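Local coordinates for selenium-binding protein (Sulfolobus tokodaii, PDB 2ECE), which is of unknown function but, as a beta-propeller member of the SBP56 family, may bind selenium, at residues I60-E65 with R118-I123; D215-E220 with S403-Q408; G178-D183 with W233-R238. All coordinates share one frame; numbering follows the deposited sequence.

Interaction 1: residues I60-E65 with R118-I123; sequences IVHKVE and REPKII
His62 lies against Glu119, with Glu119 CG over one face of the imidazole. This is a CH-pi contact: Glu119 CG sits 3.6 Å from the centroid of the His62 ring, offset toward the rim. His62 CG is anti to the backbone N (chi1 -173°), which carries the ring across to residues 118-120. His62 CB rests 3.3 Å from Arg118 O. The carboxylate of Glu119 continues past the ring, its plane turned 32° from the imidazole. A water in the plane of the ring joins the segments; it lies 2.9 Å from His62 NE2 and donates to Pro120 O at 2.6 Å. No direct hydrogen bond crosses the contact. The two segments run in nearly the same direction, as outer strands of adjacent blades do in this beta-propeller. Each pairs instead with its own blade, 60-65 with strand 44-49 and 121-126 with strand 108-112. Val64 straddles the apolar end. Its CG1 meets Ile122 CG1 at 3.8 Å, and its CG2 turns to the Pro120 ring, 4.1 Å from Pro120 CB. Val64 is also the centre of an inverse gamma turn, with a weak bond from Glu65 N to Lys63 O. At the other end the Arg118 chain bends at chi3 (72°), and Val61 CG1 comes 3.5 Å from Arg118 NH2. The guanidinium is gripped by Asp49 and Thr56 of the first blade.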
loop_
_atom_site.group_PDB
_atom_site.type_symbol
_atom_site.label_atom_id
_atom_site.label_comp_id
_atom_site.label_asym_id
_atom_site.label_seq_id
_atom_site.Cartn_x
_atom_site.Cartn_y
_atom_site.Cartn_z
ATOM N N ILE A 60 4.706 -5.042 -20.798
ATOM C CA ILE A 60 3.303 -4.849 -20.458
ATOM C C ILE A 60 2.628 -5.636 -21.571
ATOM O O ILE A 60 2.758 -5.287 -22.745
ATOM C CB ILE A 60 2.882 -3.382 -20.576
ATOM C CG1 ILE A 60 3.601 -2.545 -19.519
ATOM C CG2 ILE A 60 1.373 -3.275 -20.435
ATOM C CD1 ILE A 60 3.501 -1.046 -19.750
ATOM N N VAL A 61 1.919 -6.700 -21.224
ATOM C CA VAL A 61 1.285 -7.510 -22.247
ATOM C C VAL A 61 -0.183 -7.175 -22.467
ATOM O O VAL A 61 -0.794 -7.648 -23.425
ATOM C CB VAL A 61 1.442 -9.000 -21.919
ATOM C CG1 VAL A 61 2.919 -9.356 -21.879
ATOM C CG2 VAL A 61 0.788 -9.308 -20.585
ATOM N N HIS A 62 -0.739 -6.346 -21.586
ATOM C CA HIS A 62 -2.136 -5.942 -21.695
ATOM C C HIS A 62 -2.431 -4.793 -20.737
ATOM O O HIS A 62 -1.797 -4.655 -19.692
ATOM C CB HIS A 62 -3.066 -7.118 -21.372
ATOM C CG HIS A 62 -4.518 -6.833 -21.617
ATOM N ND1 HIS A 62 -5.044 -6.675 -22.881
ATOM C CD2 HIS A 62 -5.554 -6.669 -20.757
ATOM C CE1 HIS A 62 -6.338 -6.427 -22.792
ATOM N NE2 HIS A 62 -6.674 -6.418 -21.515
ATOM N N LYS A 63 -3.400 -3.970 -21.117
ATOM C CA LYS A 63 -3.817 -2.840 -20.307
ATOM C C LYS A 63 -5.329 -2.887 -20.185
ATOM O O LYS A 63 -6.046 -2.916 -21.185
ATOM C CB LYS A 63 -3.395 -1.513 -20.954
ATOM C CG LYS A 63 -1.894 -1.240 -20.944
ATOM C CD LYS A 63 -1.595 0.141 -21.526
ATOM C CE LYS A 63 -0.114 0.481 -21.445
ATOM N NZ LYS A 63 0.155 1.883 -21.875
ATOM N N VAL A 64 -5.815 -2.942 -18.953
ATOM C CA VAL A 64 -7.252 -2.955 -18.728
ATOM C C VAL A 64 -7.619 -1.483 -18.599
ATOM O O VAL A 64 -7.608 -0.915 -17.505
ATOM C CB VAL A 64 -7.611 -3.694 -17.430
ATOM C CG1 VAL A 64 -9.122 -3.774 -17.282
ATOM C CG2 VAL A 64 -6.997 -5.094 -17.447
ATOM N N GLU A 65 -7.905 -0.861 -19.736
ATOM C CA GLU A 65 -8.258 0.547 -19.762
ATOM C C GLU A 65 -9.657 0.780 -19.180
ATOM O O GLU A 65 -10.622 0.106 -19.551
ATOM C CB GLU A 65 -8.121 1.069 -21.200
ATOM C CG GLU A 65 -6.646 1.220 -21.592
ATOM C CD GLU A 65 -6.395 1.381 -23.086
ATOM O OE1 GLU A 65 -7.367 1.499 -23.865
ATOM O OE2 GLU A 65 -5.205 1.393 -23.476
ATOM N N ARG A 118 -3.721 -13.251 -18.336
ATOM C CA ARG A 118 -2.971 -12.272 -19.120
ATOM C C ARG A 118 -3.879 -11.210 -19.732
ATOM O O ARG A 118 -3.399 -10.180 -20.213
ATOM C CB ARG A 118 -2.175 -12.972 -20.229
ATOM C CG ARG A 118 -1.062 -13.869 -19.717
ATOM C CD ARG A 118 -0.435 -14.683 -20.849
ATOM N NE ARG A 118 0.381 -13.873 -21.752
ATOM C CZ ARG A 118 1.639 -13.514 -21.515
ATOM N NH1 ARG A 118 2.244 -13.888 -20.398
ATOM N NH2 ARG A 118 2.299 -12.785 -22.405
ATOM N N GLU A 119 -5.185 -11.457 -19.721
ATOM C CA GLU A 119 -6.130 -10.493 -20.276
ATOM C C GLU A 119 -7.373 -10.383 -19.409
ATOM O O GLU A 119 -8.437 -10.893 -19.765
ATOM C CB GLU A 119 -6.544 -10.878 -21.701
ATOM C CG GLU A 119 -7.293 -9.756 -22.407
ATOM C CD GLU A 119 -7.543 -10.030 -23.878
ATOM O OE1 GLU A 119 -6.787 -10.826 -24.479
ATOM O OE2 GLU A 119 -8.486 -9.429 -24.439
ATOM N N PRO A 120 -7.250 -9.713 -18.253
ATOM C CA PRO A 120 -8.380 -9.542 -17.332
ATOM C C PRO A 120 -9.423 -8.643 -17.987
ATOM O O PRO A 120 -9.083 -7.834 -18.847
ATOM C CB PRO A 120 -7.740 -8.868 -16.114
ATOM C CG PRO A 120 -6.257 -9.192 -16.252
ATOM C CD PRO A 120 -6.039 -9.065 -17.722
ATOM N N LYS A 121 -10.682 -8.785 -17.583
ATOM C CA LYS A 121 -11.753 -7.964 -18.141
ATOM C C LYS A 121 -12.648 -7.399 -17.045
ATOM O O LYS A 121 -12.954 -8.087 -16.076
ATOM C CB LYS A 121 -12.612 -8.792 -19.107
ATOM C CG LYS A 121 -11.932 -9.152 -20.428
ATOM C CD LYS A 121 -12.833 -10.045 -21.274
ATOM C CE LYS A 121 -12.238 -10.347 -22.645
ATOM N NZ LYS A 121 -12.205 -9.156 -23.542
ATOM N N ILE A 122 -13.058 -6.141 -17.199
ATOM C CA ILE A 122 -13.947 -5.510 -16.231
ATOM C C ILE A 122 -15.306 -6.168 -16.422
ATOM O O ILE A 122 -15.856 -6.135 -17.521
ATOM C CB ILE A 122 -14.118 -4.003 -16.509
ATOM C CG1 ILE A 122 -12.767 -3.292 -16.439
ATOM C CG2 ILE A 122 -15.111 -3.403 -15.513
ATOM C CD1 ILE A 122 -12.833 -1.843 -16.897
ATOM N N ILE A 123 -15.849 -6.767 -15.368
ATOM C CA ILE A 123 -17.143 -7.417 -15.481
ATOM C C ILE A 123 -18.247 -6.747 -14.673
ATOM O O ILE A 123 -19.417 -7.104 -14.807
ATOM C CB ILE A 123 -17.058 -8.920 -15.102
ATOM C CG1 ILE A 123 -16.364 -9.102 -13.751
ATOM C CG2 ILE A 123 -16.336 -9.685 -16.203
ATOM C CD1 ILE A 123 -17.320 -9.208 -12.584
HETATM O O HOH W 1 -9.442 -6.042 -20.727
#

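Interaction 2: residues D215-E220 with S403-Q408; sequences DGLKLE and STWDNQ
Gln408 grips the backbone of Leu217 with both ends of its side-chain amide. Leu217 N donates to Gln408 OE1 at 2.7 Å, and this bond is almost straight (173°). Gln408 NE2 returns a bond to Leu217 O at 2.9 Å, with the acceptor close to the amide plane. The pair fixes the rotation of the amide and satisfies both polar backbone groups of Leu217. The contact joins two long connections of the beta-propeller. Each links the second and third strands of its blade, and the two blades are not adjacent. The chain of Gln408 is extended at chi2 (177°), which lets the amide span from helix 403-409 to the loop. Gly216 passes beside it, its CA 3.4 Å from Gln408 OE1. A CB on Gly216 would come tight against that oxygen, and at these backbone angles (phi 111°) it would also jam against the carbonyl O of the residue before. Thr404 and Trp405 lie along the same loop. Their polar atoms are used just upstream: Thr404 OG1 bonds to Glu214 O, and Trp405 NE1 to Ile213 O. The indole lies against the loop, with Gly216 C 3.6 Å from Trp405 NE1. Leu217 covers one face of the indole. Its CB stands almost on the normal of the six-membered ring, 3.9 Å from the centroid of that Trp405 ring, and Leu217 CG comes to 3.6 Å from Trp405 CH2.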
loop_
_atom_site.group_PDB
_atom_site.type_symbol
_atom_site.label_atom_id
_atom_site.label_comp_id
_atom_site.label_asym_id
_atom_site.label_seq_id
_atom_site.Cartn_x
_atom_site.Cartn_y
_atom_site.Cartn_z
ATOM N N ASP A 215 -5.922 18.657 -3.030
ATOM C CA ASP A 215 -5.264 19.751 -3.745
ATOM C C ASP A 215 -3.775 19.870 -3.430
ATOM O O ASP A 215 -3.138 20.858 -3.799
ATOM C CB ASP A 215 -5.957 21.095 -3.464
ATOM C CG ASP A 215 -7.342 21.174 -4.074
ATOM O OD1 ASP A 215 -7.541 20.581 -5.153
ATOM O OD2 ASP A 215 -8.230 21.836 -3.488
ATOM N N GLY A 216 -3.224 18.869 -2.747
ATOM C CA GLY A 216 -1.811 18.891 -2.418
ATOM C C GLY A 216 -1.511 19.061 -0.942
ATOM O O GLY A 216 -2.411 19.277 -0.130
ATOM N N LEU A 217 -0.231 18.966 -0.598
ATOM C CA LEU A 217 0.212 19.103 0.782
ATOM C C LEU A 217 0.425 20.574 1.103
ATOM O O LEU A 217 1.167 21.267 0.412
ATOM C CB LEU A 217 1.533 18.363 0.990
ATOM C CG LEU A 217 1.944 17.869 2.384
ATOM C CD1 LEU A 217 3.455 17.967 2.489
ATOM C CD2 LEU A 217 1.282 18.671 3.491
ATOM N N LYS A 218 -0.243 21.048 2.145
ATOM C CA LYS A 218 -0.096 22.424 2.578
ATOM C C LYS A 218 0.526 22.332 3.958
ATOM O O LYS A 218 -0.135 21.951 4.922
ATOM C CB LYS A 218 -1.458 23.121 2.629
ATOM C CG LYS A 218 -1.990 23.499 1.254
ATOM C CD LYS A 218 -3.403 24.062 1.314
ATOM C CE LYS A 218 -3.861 24.542 -0.061
ATOM N NZ LYS A 218 -3.675 23.494 -1.109
ATOM N N LEU A 219 1.811 22.656 4.035
ATOM C CA LEU A 219 2.557 22.602 5.288
ATOM C C LEU A 219 1.838 23.205 6.491
ATOM O O LEU A 219 2.053 22.769 7.621
ATOM C CB LEU A 219 3.926 23.270 5.102
ATOM C CG LEU A 219 5.088 22.356 4.689
ATOM C CD1 LEU A 219 4.587 21.204 3.831
ATOM C CD2 LEU A 219 6.135 23.175 3.947
ATOM N N GLU A 220 0.982 24.196 6.263
ATOM C CA GLU A 220 0.263 24.809 7.372
ATOM C C GLU A 220 -0.835 23.885 7.900
ATOM O O GLU A 220 -1.341 24.086 9.005
ATOM C CB GLU A 220 -0.359 26.139 6.944
ATOM C CG GLU A 220 -1.340 26.018 5.791
ATOM C CD GLU A 220 -0.690 26.269 4.441
ATOM O OE1 GLU A 220 0.482 25.869 4.257
ATOM O OE2 GLU A 220 -1.356 26.859 3.559
ATOM N N SER A 403 -1.352 11.940 -7.323
ATOM C CA SER A 403 -1.366 12.941 -8.392
ATOM C C SER A 403 -0.807 14.321 -8.041
ATOM O O SER A 403 0.222 14.727 -8.568
ATOM C CB SER A 403 -2.791 13.097 -8.934
ATOM O OG SER A 403 -3.676 13.526 -7.915
ATOM N N THR A 404 -1.483 15.036 -7.149
ATOM C CA THR A 404 -1.048 16.375 -6.777
ATOM C C THR A 404 0.192 16.443 -5.897
ATOM O O THR A 404 0.918 17.437 -5.934
ATOM C CB THR A 404 -2.195 17.153 -6.111
ATOM O OG1 THR A 404 -2.777 16.361 -5.069
ATOM C CG2 THR A 404 -3.261 17.489 -7.146
ATOM N N TRP A 405 0.445 15.401 -5.110
ATOM C CA TRP A 405 1.634 15.400 -4.269
ATOM C C TRP A 405 2.867 15.141 -5.140
ATOM O O TRP A 405 3.936 15.709 -4.894
ATOM C CB TRP A 405 1.513 14.346 -3.154
ATOM C CG TRP A 405 0.488 14.710 -2.107
ATOM C CD1 TRP A 405 -0.762 15.222 -2.329
ATOM C CD2 TRP A 405 0.631 14.606 -0.683
ATOM N NE1 TRP A 405 -1.400 15.448 -1.133
ATOM C CE2 TRP A 405 -0.571 15.079 -0.108
ATOM C CE3 TRP A 405 1.657 14.160 0.164
ATOM C CZ2 TRP A 405 -0.778 15.119 1.280
ATOM C CZ3 TRP A 405 1.449 14.200 1.550
ATOM C CH2 TRP A 405 0.240 14.679 2.089
ATOM N N ASP A 406 2.720 14.295 -6.158
ATOM C CA ASP A 406 3.835 14.008 -7.063
ATOM C C ASP A 406 4.299 15.340 -7.647
ATOM O O ASP A 406 5.489 15.656 -7.675
ATOM C CB ASP A 406 3.401 13.129 -8.245
ATOM C CG ASP A 406 3.008 11.716 -7.836
ATOM O OD1 ASP A 406 3.277 11.311 -6.686
ATOM O OD2 ASP A 406 2.433 11.011 -8.694
ATOM N N ASN A 407 3.324 16.108 -8.117
ATOM C CA ASN A 407 3.576 17.392 -8.746
ATOM C C ASN A 407 4.249 18.427 -7.853
ATOM O O ASN A 407 4.858 19.369 -8.355
ATOM C CB ASN A 407 2.269 17.945 -9.314
ATOM C CG ASN A 407 1.705 17.069 -10.425
ATOM O OD1 ASN A 407 2.389 16.172 -10.934
ATOM N ND2 ASN A 407 0.456 17.325 -10.812
ATOM N N GLN A 408 4.160 18.253 -6.541
ATOM C CA GLN A 408 4.791 19.194 -5.620
ATOM C C GLN A 408 6.239 18.828 -5.340
ATOM O O GLN A 408 7.116 19.695 -5.324
ATOM C CB GLN A 408 4.045 19.237 -4.292
ATOM C CG GLN A 408 2.667 19.835 -4.360
ATOM C CD GLN A 408 1.981 19.780 -3.018
ATOM O OE1 GLN A 408 1.609 18.706 -2.545
ATOM N NE2 GLN A 408 1.822 20.936 -2.384
#

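Interaction 3: residues G178-D183 with W233-R238; sequences GKWEID and WDLRKR
Trp180 and Arg238 slide past each other in opposite directions, and these two have the most surface buried by the contact. Arg238 CB lies over one face of the indole, and Arg238 CG comes to 3.4 Å from Trp180 NE1. The Arg238 chain bends at chi3 (66°), which turns the guanidinium back to the backbone. There Arg238 NE donates to Trp180 O at 2.7 Å, and Arg238 NH2 reaches Lys179 O at 3.3 Å, both acceptors near the guanidinium plane. Ile182 CG1 covers one guanidinium face. A leucine here would probably leave the carbonyls of Lys179 and Trp180 without these donors and Ile182 CG1 without the flat group it covers. The backbone of Arg238 also binds, its O accepting from Ile182 N (3.0 Å) and Asp183 N. At the indole edge a water accepts from Trp180 NE1 and donates to Leu235 O. The far rim of Trp180 meets Trp233, with Trp180 CZ3 3.4 Å from Trp233 CE3. The planes are 58° apart. Trp180 also packs edge-to-face on Tyr151, and both tryptophans touch Leu202. The contact thus sets the end of the outer strand 176-179 of one propeller blade against the turn between strands 229-234 and 239-245 of the next.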
loop_
_atom_site.group_PDB
_atom_site.type_symbol
_atom_site.label_atom_id
_atom_site.label_comp_id
_atom_site.label_asym_id
_atom_site.label_seq_id
_atom_site.Cartn_x
_atom_site.Cartn_y
_atom_site.Cartn_z
ATOM N N GLY A 178 -22.166 -1.628 3.457
ATOM C CA GLY A 178 -22.254 -0.420 4.260
ATOM C C GLY A 178 -21.033 -0.247 5.141
ATOM O O GLY A 178 -20.016 -0.909 4.930
ATOM N N LYS A 179 -21.138 0.642 6.125
ATOM C CA LYS A 179 -20.049 0.906 7.059
ATOM C C LYS A 179 -19.742 -0.309 7.914
ATOM O O LYS A 179 -20.645 -1.039 8.323
ATOM C CB LYS A 179 -20.401 2.065 8.001
ATOM C CG LYS A 179 -20.314 3.456 7.413
ATOM C CD LYS A 179 -20.354 4.492 8.538
ATOM C CE LYS A 179 -20.361 5.908 7.996
ATOM N NZ LYS A 179 -21.552 6.112 7.127
ATOM N N TRP A 180 -18.464 -0.523 8.191
ATOM C CA TRP A 180 -18.061 -1.641 9.034
ATOM C C TRP A 180 -18.176 -1.266 10.512
ATOM O O TRP A 180 -18.509 -2.106 11.348
ATOM C CB TRP A 180 -16.617 -2.032 8.741
ATOM C CG TRP A 180 -16.049 -2.990 9.736
ATOM C CD1 TRP A 180 -16.330 -4.322 9.852
ATOM C CD2 TRP A 180 -15.122 -2.682 10.782
ATOM N NE1 TRP A 180 -15.629 -4.864 10.904
ATOM C CE2 TRP A 180 -14.878 -3.880 11.491
ATOM C CE3 TRP A 180 -14.467 -1.508 11.186
ATOM C CZ2 TRP A 180 -14.009 -3.939 12.590
ATOM C CZ3 TRP A 180 -13.603 -1.568 12.280
ATOM C CH2 TRP A 180 -13.381 -2.777 12.965
ATOM N N GLU A 181 -17.905 -0.001 10.819
ATOM C CA GLU A 181 -17.932 0.485 12.198
ATOM C C GLU A 181 -19.302 0.508 12.860
ATOM O O GLU A 181 -20.272 1.012 12.291
ATOM C CB GLU A 181 -17.351 1.903 12.288
ATOM C CG GLU A 181 -15.931 2.085 11.761
ATOM C CD GLU A 181 -15.887 2.216 10.250
ATOM O OE1 GLU A 181 -16.970 2.305 9.628
ATOM O OE2 GLU A 181 -14.775 2.238 9.685
ATOM N N ILE A 182 -19.362 -0.029 14.075
ATOM C CA ILE A 182 -20.590 -0.020 14.862
ATOM C C ILE A 182 -20.379 1.031 15.957
ATOM O O ILE A 182 -21.285 1.803 16.276
ATOM C CB ILE A 182 -20.877 -1.408 15.496
ATOM C CG1 ILE A 182 -21.419 -2.368 14.429
ATOM C CG2 ILE A 182 -21.909 -1.277 16.620
ATOM C CD1 ILE A 182 -22.762 -1.930 13.845
ATOM N N ASP A 183 -19.165 1.069 16.504
ATOM C CA ASP A 183 -18.798 2.022 17.556
ATOM C C ASP A 183 -17.361 2.474 17.305
ATOM O O ASP A 183 -16.419 1.784 17.685
ATOM C CB ASP A 183 -18.889 1.356 18.936
ATOM C CG ASP A 183 -18.537 2.309 20.069
ATOM O OD1 ASP A 183 -17.985 3.397 19.798
ATOM O OD2 ASP A 183 -18.803 1.963 21.239
ATOM N N TRP A 233 -9.130 -2.248 17.124
ATOM C CA TRP A 233 -10.542 -2.600 17.174
ATOM C C TRP A 233 -10.803 -4.075 17.431
ATOM O O TRP A 233 -9.964 -4.929 17.152
ATOM C CB TRP A 233 -11.230 -2.278 15.848
ATOM C CG TRP A 233 -11.001 -0.928 15.288
ATOM C CD1 TRP A 233 -9.819 -0.405 14.853
ATOM C CD2 TRP A 233 -12.006 0.047 14.998
ATOM N NE1 TRP A 233 -10.026 0.836 14.302
ATOM C CE2 TRP A 233 -11.360 1.140 14.379
ATOM C CE3 TRP A 233 -13.391 0.101 15.199
ATOM C CZ2 TRP A 233 -12.056 2.284 13.958
ATOM C CZ3 TRP A 233 -14.084 1.241 14.780
ATOM C CH2 TRP A 233 -13.414 2.314 14.166
ATOM N N ASP A 234 -11.999 -4.349 17.942
ATOM C CA ASP A 234 -12.481 -5.706 18.173
ATOM C C ASP A 234 -13.092 -6.008 16.797
ATOM O O ASP A 234 -14.133 -5.455 16.444
ATOM C CB ASP A 234 -13.585 -5.694 19.236
ATOM C CG ASP A 234 -14.129 -7.081 19.536
ATOM O OD1 ASP A 234 -14.187 -7.919 18.613
ATOM O OD2 ASP A 234 -14.515 -7.326 20.699
ATOM N N LEU A 235 -12.432 -6.856 16.015
ATOM C CA LEU A 235 -12.893 -7.191 14.667
ATOM C C LEU A 235 -14.328 -7.711 14.641
ATOM O O LEU A 235 -15.121 -7.375 13.756
ATOM C CB LEU A 235 -11.974 -8.251 14.058
ATOM C CG LEU A 235 -11.622 -8.199 12.564
ATOM C CD1 LEU A 235 -11.473 -9.626 12.068
ATOM C CD2 LEU A 235 -12.680 -7.466 11.757
ATOM N N ARG A 236 -14.656 -8.534 15.623
ATOM C CA ARG A 236 -15.978 -9.125 15.704
ATOM C C ARG A 236 -17.091 -8.161 16.099
ATOM O O ARG A 236 -18.124 -8.103 15.437
ATOM C CB ARG A 236 -15.951 -10.272 16.687
ATOM C CG ARG A 236 -17.274 -10.912 16.846
ATOM C CD ARG A 236 -17.239 -11.811 18.018
ATOM N NE ARG A 236 -18.345 -12.733 17.945
ATOM C CZ ARG A 236 -19.028 -13.123 19.003
ATOM N NH1 ARG A 236 -18.696 -12.672 20.210
ATOM N NH2 ARG A 236 -20.083 -13.907 18.838
ATOM N N LYS A 237 -16.885 -7.421 17.182
ATOM C CA LYS A 237 -17.890 -6.478 17.648
ATOM C C LYS A 237 -17.869 -5.168 16.867
ATOM O O LYS A 237 -18.722 -4.307 17.081
ATOM C CB LYS A 237 -17.710 -6.195 19.142
ATOM C CG LYS A 237 -18.022 -7.380 20.066
ATOM C CD LYS A 237 -19.482 -7.814 19.971
ATOM C CE LYS A 237 -19.923 -8.596 21.207
ATOM N NZ LYS A 237 -20.171 -7.703 22.379
ATOM N N ARG A 238 -16.891 -5.017 15.972
ATOM C CA ARG A 238 -16.789 -3.820 15.137
ATOM C C ARG A 238 -16.756 -2.563 16.000
ATOM O O ARG A 238 -17.410 -1.564 15.702
ATOM C CB ARG A 238 -17.978 -3.796 14.168
ATOM C CG ARG A 238 -18.030 -5.063 13.298
ATOM C CD ARG A 238 -19.414 -5.352 12.741
ATOM N NE ARG A 238 -19.887 -4.348 11.791
ATOM C CZ ARG A 238 -21.111 -4.353 11.269
ATOM N NH1 ARG A 238 -21.968 -5.308 11.608
ATOM N NH2 ARG A 238 -21.483 -3.407 10.413
HETATM O O HOH W 2 -15.923 -7.639 11.160
#

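How the interactions relate
From the N terminus, interaction 1 comes first. It closes a loop from the outer strand of the first propeller blade, 60-65, to that of the second, 121-126. Interaction 3 opens next, at 178-183, where the outer strand of the third blade ends. The loop 215-220 of interaction 2 follows before interaction 3 closes at 233-238, so these two cross. Interaction 2 closes last, at 403-408, after a long span that takes in the fifth and sixth blades. Interactions 1 and 3 join neighbouring blades; interaction 2 ties a long connection of the fourth blade to one of the seventh. The three do not touch: nearest atoms are about 16 to 21 Å apart.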